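PDB 3ZIL: AAR187Cp from Eremothecium gossypii, which probably regulates the establishment of sister-chromatid cohesion by cohesin, this chain being the largely helical Wap1 domain of Wpl1. Local coordinates for residues Met105-Leu108 with Glu109-Ile112; Phe111-Pro114 with Leu115-Glu119; Ala187-Leu190 with Leu191-Ile195. All coordinates share one frame; numbering follows the deposited sequence.

Contacts 1 and 2 lie on one helix, 108-116. Contact 1 is its N-terminal cap and contact 2 its C-terminal end. Their centres are 9 Å apart and they share F111 and I112. A probable hydrogen bond joins them: L108 O is 2.8 Å from L113 N. Contact 3 comes later in the chain, at the C-terminal end of helix 185-193. Its centre is 16 Å from that of contact 1 and 14 Å from that of contact 2, and it touches neither. W155 of helix 147-158 touches L108 and I112 as well as L190 and N194. A bound peptide lies by contact 3, where E192 packs on one of its apolar side chains.

Contact 1: residues Met105-Leu108 with Glu109-Ile112; sequences MLSL and ENFI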
ATOM      1  N   MET A 105     -23.533   2.802  -0.297  1.00 23.02           N
ATOM      2  CA  MET A 105     -24.034   3.434   0.944  1.00 22.73           C
ATOM      3  C   MET A 105     -22.921   3.603   1.973  1.00 20.95           C
ATOM      4  O   MET A 105     -23.153   4.229   2.986  1.00 17.40           O
ATOM      5  CB  MET A 105     -25.238   2.711   1.590  1.00 22.89           C
ATOM      6  CG  MET A 105     -26.442   2.546   0.697  1.00 21.29           C
ATOM      7  SD  MET A 105     -27.666   1.415   1.535  1.00 25.40           S
ATOM      8  CE  MET A 105     -28.537   2.584   2.597  1.00 23.40           C
ATOM      9  N   LEU A 106     -21.739   2.994   1.743  1.00 21.28           N
ATOM     10  CA  LEU A 106     -20.576   3.196   2.585  1.00 21.69           C
ATOM     11  C   LEU A 106     -19.618   4.127   1.852  1.00 23.64           C
ATOM     12  O   LEU A 106     -18.737   3.612   1.083  1.00 25.27           O
ATOM     13  CB  LEU A 106     -19.874   1.831   2.917  1.00 20.45           C
ATOM     14  CG  LEU A 106     -20.661   0.779   3.737  1.00 25.30           C
ATOM     15  CD1 LEU A 106     -21.793   0.169   2.895  1.00 18.67           C
ATOM     16  CD2 LEU A 106     -19.739  -0.328   4.283  1.00 22.83           C
ATOM     17  N   SER A 107     -19.753   5.466   2.024  1.00 21.51           N
ATOM     18  CA  SER A 107     -18.994   6.371   1.142  1.00 21.46           C
ATOM     19  C   SER A 107     -17.505   6.205   1.391  1.00 18.61           C
ATOM     20  O   SER A 107     -17.072   6.313   2.524  1.00 22.70           O
ATOM     21  CB  SER A 107     -19.349   7.845   1.377  1.00 23.88           C
ATOM     22  OG  SER A 107     -18.358   8.652   0.761  1.00 26.69           O
ATOM     23  N   LEU A 108     -16.741   5.917   0.352  1.00 19.09           N
ATOM     24  CA  LEU A 108     -15.296   5.777   0.478  1.00 20.25           C
ATOM     25  C   LEU A 108     -14.700   7.082   0.969  1.00 20.30           C
ATOM     26  O   LEU A 108     -14.033   7.162   1.988  1.00 19.17           O
ATOM     27  CB  LEU A 108     -14.685   5.340  -0.858  1.00 18.86           C
ATOM     28  CG  LEU A 108     -14.853   3.812  -1.086  1.00 23.49           C
ATOM     29  CD1 LEU A 108     -14.377   3.348  -2.446  1.00 22.74           C
ATOM     30  CD2 LEU A 108     -14.108   2.997  -0.026  1.00 25.31           C
ATOM     31  N   GLU A 109     -14.969   8.140   0.237  1.00 19.55           N
ATOM     32  CA  GLU A 109     -14.416   9.409   0.598  1.00 21.92           C
ATOM     33  C   GLU A 109     -14.933   9.988   1.941  1.00 22.36           C
ATOM     34  O   GLU A 109     -14.166  10.580   2.740  1.00 21.41           O
ATOM     35  CB  GLU A 109     -14.619  10.392  -0.587  1.00 24.23           C
ATOM     36  CG  GLU A 109     -14.192  11.767  -0.212  1.00 26.54           C
ATOM     37  CD  GLU A 109     -14.345  12.775  -1.328  1.00 27.40           C
ATOM     38  OE1 GLU A 109     -14.626  12.401  -2.492  1.00 25.67           O
ATOM     39  OE2 GLU A 109     -14.181  13.959  -0.995  1.00 31.17           O
ATOM     40  N   ASN A 110     -16.221   9.838   2.236  1.00 24.55           N
ATOM     41  CA  ASN A 110     -16.724  10.503   3.509  1.00 21.79           C
ATOM     42  C   ASN A 110     -16.932   9.584   4.746  1.00 22.15           C
ATOM     43  O   ASN A 110     -17.350  10.066   5.804  1.00 21.44           O
ATOM     44  CB  ASN A 110     -18.013  11.269   3.177  1.00 21.60           C
ATOM     45  CG  ASN A 110     -17.813  12.174   1.960  1.00 25.10           C
ATOM     46  OD1 ASN A 110     -16.988  13.033   1.992  1.00 26.78           O
ATOM     47  ND2 ASN A 110     -18.477  11.901   0.874  1.00 27.17           N
ATOM     48  N   PHE A 111     -16.734   8.260   4.627  1.00 19.03           N
ATOM     49  CA  PHE A 111     -17.026   7.382   5.797  1.00 17.70           C
ATOM     50  C   PHE A 111     -15.822   6.458   5.969  1.00 18.69           C
ATOM     51  O   PHE A 111     -15.153   6.487   6.967  1.00 18.92           O
ATOM     52  CB  PHE A 111     -18.301   6.520   5.503  1.00 19.71           C
ATOM     53  CG  PHE A 111     -18.650   5.501   6.571  1.00 19.67           C
ATOM     54  CD1 PHE A 111     -18.824   5.887   7.903  1.00 21.15           C
ATOM     55  CD2 PHE A 111     -18.905   4.172   6.218  1.00 21.12           C
ATOM     56  CE1 PHE A 111     -19.146   4.958   8.869  1.00 21.17           C
ATOM     57  CE2 PHE A 111     -19.233   3.212   7.178  1.00 21.58           C
ATOM     58  CZ  PHE A 111     -19.367   3.620   8.521  1.00 21.49           C
ATOM     59  N   ILE A 112     -15.575   5.644   4.957  1.00 20.22           N
ATOM     60  CA  ILE A 112     -14.559   4.609   5.057  1.00 19.78           C
ATOM     61  C   ILE A 112     -13.165   5.251   5.225  1.00 20.20           C
ATOM     62  O   ILE A 112     -12.440   4.845   6.112  1.00 19.50           O
ATOM     63  CB  ILE A 112     -14.586   3.688   3.826  1.00 19.36           C
ATOM     64  CG1 ILE A 112     -15.821   2.768   3.850  1.00 20.04           C
ATOM     65  CG2 ILE A 112     -13.311   2.857   3.680  1.00 18.15           C
ATOM     66  CD1 ILE A 112     -15.867   1.686   4.954  1.00 24.67           C
TER
HETATM   67  O   HOH W   1     -16.415   8.313  -1.939  1.00 26.11           O
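The F111 ring meets L106 obliquely. F111 CD2 is 4.1 Å from L106 CA and 4.2 Å from L106 CB. S107 O also stands oblique to this ring. S84 and Q87 of helix 81-93 touch the ring as well.

S107 is the N-cap of helix 108-116. Its OG lies anti to its own backbone N (chi1 165°). There it turns into the first turn and accepts from N110 N at 2.9 Å, with an angle of 163° at the hydrogen. S107 O takes two more donors. The I112 N bond, 2.9 Å from S107 O, is nearly straight at 168°. The F111 N bond to this oxygen is more bent. The reach from S107 to I112 makes a wider pi-type turn.

L108 and I112 lie side by side and point the same way, with L108 CD2 3.8 Å from I112 CG2. W155 of helix 147-158 touches both.

A water accepts from E109 N at 2.6 Å and makes a weak bond to S107 OG. S107 OG and the water thus satisfy the first-turn N-H groups of N110 and E109, which have no preceding turn; F111 and I112 use backbone S107 O.

Contact 2: residues Phe111-Pro114 with Leu115-Glu119; sequences FILP and LATDE
F111 O and I112 O receive the last regular helical bonds of this stretch. L115 N gives to F111 O at 3.0 Å, and A116 N gives to I112 O at 2.7 Å. P114 has no N-H to offer the turn before it, and the helix is kinked there. T117 is the first residue to leave helical backbone angles. Its N makes two weak bonds, to L113 O and P114 O. D118 N then makes a weak bond back to L115 O, and the helix ends in tighter turns held by weak bonds.

The T117 side chain adds a shorter bond to L113 O. Its OG1 sits between its own backbone N and carbonyl carbon (chi1 53°), which turns it back along the helix. From there it gives to L113 O at 2.8 Å, tilted 35° from the carbonyl plane. The methyl CG2 of T117 packs against L113 CD1 at 3.8 Å.

This is the C-terminal end of helix 108-116 in the all-helical Wap1 domain. L113 and T117 both touch A171 of helix 168-178.

One turn back, L115 puts a methyl over one face of the F111 ring. L115 CD1 is 3.9 Å from the ring centroid of F111 in a CH-pi contact, 23° off the ring normal. It is offset toward the rim, and F111 CE1 and CZ are the ring atoms nearest it. L115 also packs on K81 and S84 of helix 81-93.

D118 CB comes 3.4 Å from P114 O. The D118 carboxylate turns elsewhere: OD1 accepts from V120 N, and OD2 forms a salt bridge with K81.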
ATOM      1  N   PHE A 111     -16.734   8.260   4.627  1.00 19.03           N
ATOM      2  CA  PHE A 111     -17.026   7.382   5.797  1.00 17.70           C
ATOM      3  C   PHE A 111     -15.822   6.458   5.969  1.00 18.69           C
ATOM      4  O   PHE A 111     -15.153   6.487   6.967  1.00 18.92           O
ATOM      5  CB  PHE A 111     -18.301   6.520   5.503  1.00 19.71           C
ATOM      6  CG  PHE A 111     -18.650   5.501   6.571  1.00 19.67           C
ATOM      7  CD1 PHE A 111     -18.824   5.887   7.903  1.00 21.15           C
ATOM      8  CD2 PHE A 111     -18.905   4.172   6.218  1.00 21.12           C
ATOM      9  CE1 PHE A 111     -19.146   4.958   8.869  1.00 21.17           C
ATOM     10  CE2 PHE A 111     -19.233   3.212   7.178  1.00 21.58           C
ATOM     11  CZ  PHE A 111     -19.367   3.620   8.521  1.00 21.49           C
ATOM     12  N   ILE A 112     -15.575   5.644   4.957  1.00 20.22           N
ATOM     13  CA  ILE A 112     -14.559   4.609   5.057  1.00 19.78           C
ATOM     14  C   ILE A 112     -13.165   5.251   5.225  1.00 20.20           C
ATOM     15  O   ILE A 112     -12.440   4.845   6.112  1.00 19.50           O
ATOM     16  CB  ILE A 112     -14.586   3.688   3.826  1.00 19.36           C
ATOM     17  CG1 ILE A 112     -15.821   2.768   3.850  1.00 20.04           C
ATOM     18  CG2 ILE A 112     -13.311   2.857   3.680  1.00 18.15           C
ATOM     19  CD1 ILE A 112     -15.867   1.686   4.954  1.00 24.67           C
ATOM     20  N   LEU A 113     -12.779   6.191   4.349  1.00 20.48           N
ATOM     21  CA  LEU A 113     -11.415   6.799   4.416  1.00 21.98           C
ATOM     22  C   LEU A 113     -11.199   7.483   5.762  1.00 21.55           C
ATOM     23  O   LEU A 113     -10.215   7.218   6.434  1.00 20.04           O
ATOM     24  CB  LEU A 113     -11.127   7.761   3.210  1.00 23.77           C
ATOM     25  CG  LEU A 113      -9.953   8.772   3.297  1.00 23.64           C
ATOM     26  CD1 LEU A 113      -8.616   8.071   3.588  1.00 24.82           C
ATOM     27  CD2 LEU A 113      -9.824   9.671   2.055  1.00 21.92           C
ATOM     28  N   PRO A 114     -12.177   8.297   6.218  1.00 21.03           N
ATOM     29  CA  PRO A 114     -12.015   8.855   7.573  1.00 21.05           C
ATOM     30  C   PRO A 114     -11.845   7.844   8.643  1.00 19.25           C
ATOM     31  O   PRO A 114     -10.971   8.014   9.537  1.00 19.33           O
ATOM     32  CB  PRO A 114     -13.350   9.614   7.803  1.00 22.57           C
ATOM     33  CG  PRO A 114     -13.653  10.133   6.470  1.00 24.49           C
ATOM     34  CD  PRO A 114     -13.306   8.954   5.529  1.00 23.61           C
ATOM     35  N   LEU A 115     -12.700   6.825   8.670  1.00 16.33           N
ATOM     36  CA  LEU A 115     -12.516   5.805   9.662  1.00 15.67           C
ATOM     37  C   LEU A 115     -11.142   5.129   9.503  1.00 15.78           C
ATOM     38  O   LEU A 115     -10.421   4.872  10.520  1.00 20.19           O
ATOM     39  CB  LEU A 115     -13.565   4.734   9.515  1.00 16.88           C
ATOM     40  CG  LEU A 115     -15.017   4.991   9.937  1.00 16.93           C
ATOM     41  CD1 LEU A 115     -15.798   3.701   9.602  1.00 15.56           C
ATOM     42  CD2 LEU A 115     -14.927   5.367  11.385  1.00 14.24           C
ATOM     43  N   ALA A 116     -10.772   4.802   8.277  1.00 14.91           N
ATOM     44  CA  ALA A 116      -9.446   4.086   8.054  1.00 17.93           C
ATOM     45  C   ALA A 116      -8.193   4.767   8.617  1.00 19.34           C
ATOM     46  O   ALA A 116      -7.157   4.083   8.877  1.00 21.93           O
ATOM     47  CB  ALA A 116      -9.224   3.808   6.586  1.00 15.23           C
ATOM     48  N   THR A 117      -8.265   6.101   8.718  1.00 19.76           N
ATOM     49  CA  THR A 117      -7.144   6.989   9.047  1.00 21.44           C
ATOM     50  C   THR A 117      -7.270   7.688  10.411  1.00 21.91           C
ATOM     51  O   THR A 117      -6.500   8.574  10.721  1.00 23.50           O
ATOM     52  CB  THR A 117      -6.905   8.021   7.915  1.00 23.65           C
ATOM     53  OG1 THR A 117      -8.108   8.696   7.612  1.00 25.43           O
ATOM     54  CG2 THR A 117      -6.433   7.321   6.630  1.00 21.86           C
ATOM     55  N   ASP A 118      -8.211   7.243  11.254  1.00 22.01           N
ATOM     56  CA  ASP A 118      -8.326   7.786  12.579  1.00 22.93           C
ATOM     57  C   ASP A 118      -8.134   6.665  13.640  1.00 23.81           C
ATOM     58  O   ASP A 118      -9.074   5.891  13.912  1.00 23.74           O
ATOM     59  CB  ASP A 118      -9.699   8.443  12.700  1.00 22.80           C
ATOM     60  CG  ASP A 118      -9.925   9.064  14.059  1.00 25.14           C
ATOM     61  OD1 ASP A 118      -9.005   9.108  14.957  1.00 29.83           O
ATOM     62  OD2 ASP A 118     -11.063   9.401  14.276  1.00 24.54           O
ATOM     63  N   GLU A 119      -6.972   6.656  14.292  1.00 25.34           N
ATOM     64  CA  GLU A 119      -6.611   5.623  15.274  1.00 25.50           C
ATOM     65  C   GLU A 119      -7.321   5.757  16.643  1.00 28.35           C
ATOM     66  O   GLU A 119      -7.213   4.890  17.491  1.00 30.25           O
ATOM     67  CB  GLU A 119      -5.073   5.502  15.511  1.00 25.00           C
ATOM     68  CG  GLU A 119      -4.100   5.498  14.304  1.00 25.09           C
ATOM     69  CD  GLU A 119      -3.754   6.927  13.781  1.00 23.08           C
ATOM     70  OE1 GLU A 119      -4.654   7.719  13.549  1.00 24.04           O
ATOM     71  OE2 GLU A 119      -2.597   7.256  13.502  1.00 25.61           O
TER

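Contact 3: residues Ala187-Leu190 with Leu191-Ile195; sequences ACSL and LENNI
N194 folds its amide back onto L190. Its CG lies beside its own backbone N, anti to the carbonyl carbon (chi1 -86°), and a chi2 of -93° turns ND2 toward the preceding turn. N194 ND2 then gives to L190 O at 2.7 Å, with an angle of 160° at the hydrogen. The acceptor lies close to the amide plane of N194. The donor stands tilted from the carbonyl plane of L190. N194 CB and CG also come near L190 O, so the whole side chain bends over this carbonyl.

Three regular helical bonds precede it. L191 N gives to A187 O at 2.9 Å, E192 N gives to C188 O at 2.8 Å, and N193 N gives to S189 O at 2.9 Å. N194 ND2 also reaches the next carbonyl, L190 O. Beyond this the backbone bonds shorten their span: N194 N gives to L191 O at 3.1 Å, and I195 N gives to E192 O at 3.3 Å.

The other end of the N194 amide is also held, because OD1 accepts from V165 N. E192 O accepts from K233 NZ, and the E192 side chain packs on an apolar side chain of a bound peptide.

Helix 185-193 has helices on several flanks. L190 packs on L152, W155 and A156 of helix 147-158 and on L172 of helix 168-178. C188 and L191 both touch C230 of helix 225-235, the helix that follows 201-215.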
ATOM      1  N   ALA A 187      -2.676  -0.893   4.565  1.00 15.92           N
ATOM      2  CA  ALA A 187      -2.609   0.552   4.281  1.00 16.17           C
ATOM      3  C   ALA A 187      -1.819   0.809   3.005  1.00 15.77           C
ATOM      4  O   ALA A 187      -2.269   1.537   2.087  1.00 20.69           O
ATOM      5  CB  ALA A 187      -2.049   1.343   5.499  1.00 15.07           C
ATOM      6  N   CYS A 188      -0.674   0.174   2.899  1.00 15.06           N
ATOM      7  CA  CYS A 188       0.185   0.399   1.729  1.00 14.59           C
ATOM      8  C   CYS A 188      -0.483  -0.037   0.434  1.00 15.87           C
ATOM      9  O   CYS A 188      -0.333   0.621  -0.612  1.00 14.51           O
ATOM     10  CB  CYS A 188       1.494  -0.374   1.873  1.00 13.24           C
ATOM     11  SG  CYS A 188       2.583   0.372   3.089  1.00 18.65           S
ATOM     12  N   SER A 189      -1.061  -1.237   0.467  1.00 15.82           N
ATOM     13  CA  SER A 189      -1.794  -1.696  -0.718  1.00 18.07           C
ATOM     14  C   SER A 189      -2.916  -0.738  -1.142  1.00 14.94           C
ATOM     15  O   SER A 189      -3.006  -0.406  -2.277  1.00 13.15           O
ATOM     16  CB  SER A 189      -2.350  -3.118  -0.498  1.00 21.69           C
ATOM     17  OG  SER A 189      -3.336  -3.311  -1.502  1.00 32.77           O
ATOM     18  N   LEU A 190      -3.768  -0.263  -0.219  1.00 14.05           N
ATOM     19  CA  LEU A 190      -4.737   0.718  -0.578  1.00 14.35           C
ATOM     20  C   LEU A 190      -4.152   2.079  -1.119  1.00 15.98           C
ATOM     21  O   LEU A 190      -4.691   2.685  -2.036  1.00 16.55           O
ATOM     22  CB  LEU A 190      -5.538   1.030   0.709  1.00 16.15           C
ATOM     23  CG  LEU A 190      -6.433  -0.017   1.271  1.00 16.09           C
ATOM     24  CD1 LEU A 190      -6.845   0.391   2.672  1.00 15.79           C
ATOM     25  CD2 LEU A 190      -7.608  -0.310   0.277  1.00 15.84           C
ATOM     26  N   LEU A 191      -3.080   2.557  -0.500  1.00 16.76           N
ATOM     27  CA  LEU A 191      -2.342   3.708  -0.976  1.00 17.45           C
ATOM     28  C   LEU A 191      -1.896   3.458  -2.448  1.00 19.61           C
ATOM     29  O   LEU A 191      -2.187   4.261  -3.334  1.00 15.92           O
ATOM     30  CB  LEU A 191      -1.147   3.996  -0.058  1.00 16.02           C
ATOM     31  CG  LEU A 191      -0.420   5.390  -0.227  1.00 18.56           C
ATOM     32  CD1 LEU A 191       0.502   5.571   1.020  1.00 14.93           C
ATOM     33  CD2 LEU A 191       0.335   5.515  -1.571  1.00 16.80           C
ATOM     34  N   GLU A 192      -1.242   2.337  -2.692  1.00 18.45           N
ATOM     35  CA  GLU A 192      -0.723   1.967  -3.998  1.00 19.85           C
ATOM     36  C   GLU A 192      -1.842   1.878  -5.036  1.00 21.75           C
ATOM     37  O   GLU A 192      -1.763   2.434  -6.099  1.00 19.67           O
ATOM     38  CB  GLU A 192      -0.002   0.635  -3.897  1.00 19.95           C
ATOM     39  CG  GLU A 192       0.873   0.218  -5.050  1.00 25.87           C
ATOM     40  CD  GLU A 192       1.236  -1.254  -5.021  1.00 27.66           C
ATOM     41  OE1 GLU A 192       1.495  -1.839  -3.993  1.00 22.29           O
ATOM     42  OE2 GLU A 192       1.253  -1.813  -6.073  1.00 32.94           O
ATOM     43  N   ASN A 193      -2.905   1.199  -4.667  1.00 22.87           N
ATOM     44  CA  ASN A 193      -4.040   1.085  -5.562  1.00 23.04           C
ATOM     45  C   ASN A 193      -4.872   2.339  -5.782  1.00 24.75           C
ATOM     46  O   ASN A 193      -5.747   2.304  -6.605  1.00 17.00           O
ATOM     47  CB  ASN A 193      -4.917  -0.138  -5.243  1.00 26.87           C
ATOM     48  CG  ASN A 193      -4.133  -1.423  -5.410  1.00 33.35           C
ATOM     49  OD1 ASN A 193      -4.113  -2.288  -4.549  1.00 45.30           O
ATOM     50  ND2 ASN A 193      -3.397  -1.496  -6.463  1.00 36.98           N
ATOM     51  N   ASN A 194      -4.567   3.452  -5.100  1.00 18.76           N
ATOM     52  CA  ASN A 194      -5.311   4.658  -5.318  1.00 19.10           C
ATOM     53  C   ASN A 194      -4.443   5.720  -6.036  1.00 19.55           C
ATOM     54  O   ASN A 194      -4.805   6.880  -6.098  1.00 19.33           O
ATOM     55  CB  ASN A 194      -5.839   5.177  -3.983  1.00 20.15           C
ATOM     56  CG  ASN A 194      -7.176   4.549  -3.602  1.00 20.96           C
ATOM     57  OD1 ASN A 194      -8.196   5.118  -3.923  1.00 23.14           O
ATOM     58  ND2 ASN A 194      -7.172   3.344  -2.964  1.00 20.37           N
ATOM     59  N   ILE A 195      -3.290   5.285  -6.543  1.00 20.40           N
ATOM     60  CA  ILE A 195      -2.440   6.084  -7.400  1.00 20.92           C
ATOM     61  C   ILE A 195      -2.895   5.754  -8.850  1.00 24.52           C
ATOM     62  O   ILE A 195      -2.828   4.601  -9.253  1.00 22.08           O
ATOM     63  CB  ILE A 195      -0.961   5.666  -7.230  1.00 21.53           C
ATOM     64  CG1 ILE A 195      -0.456   6.041  -5.822  1.00 19.60           C
ATOM     65  CG2 ILE A 195      -0.081   6.279  -8.321  1.00 21.61           C
ATOM     66  CD1 ILE A 195       0.945   5.498  -5.565  1.00 20.82           C
TER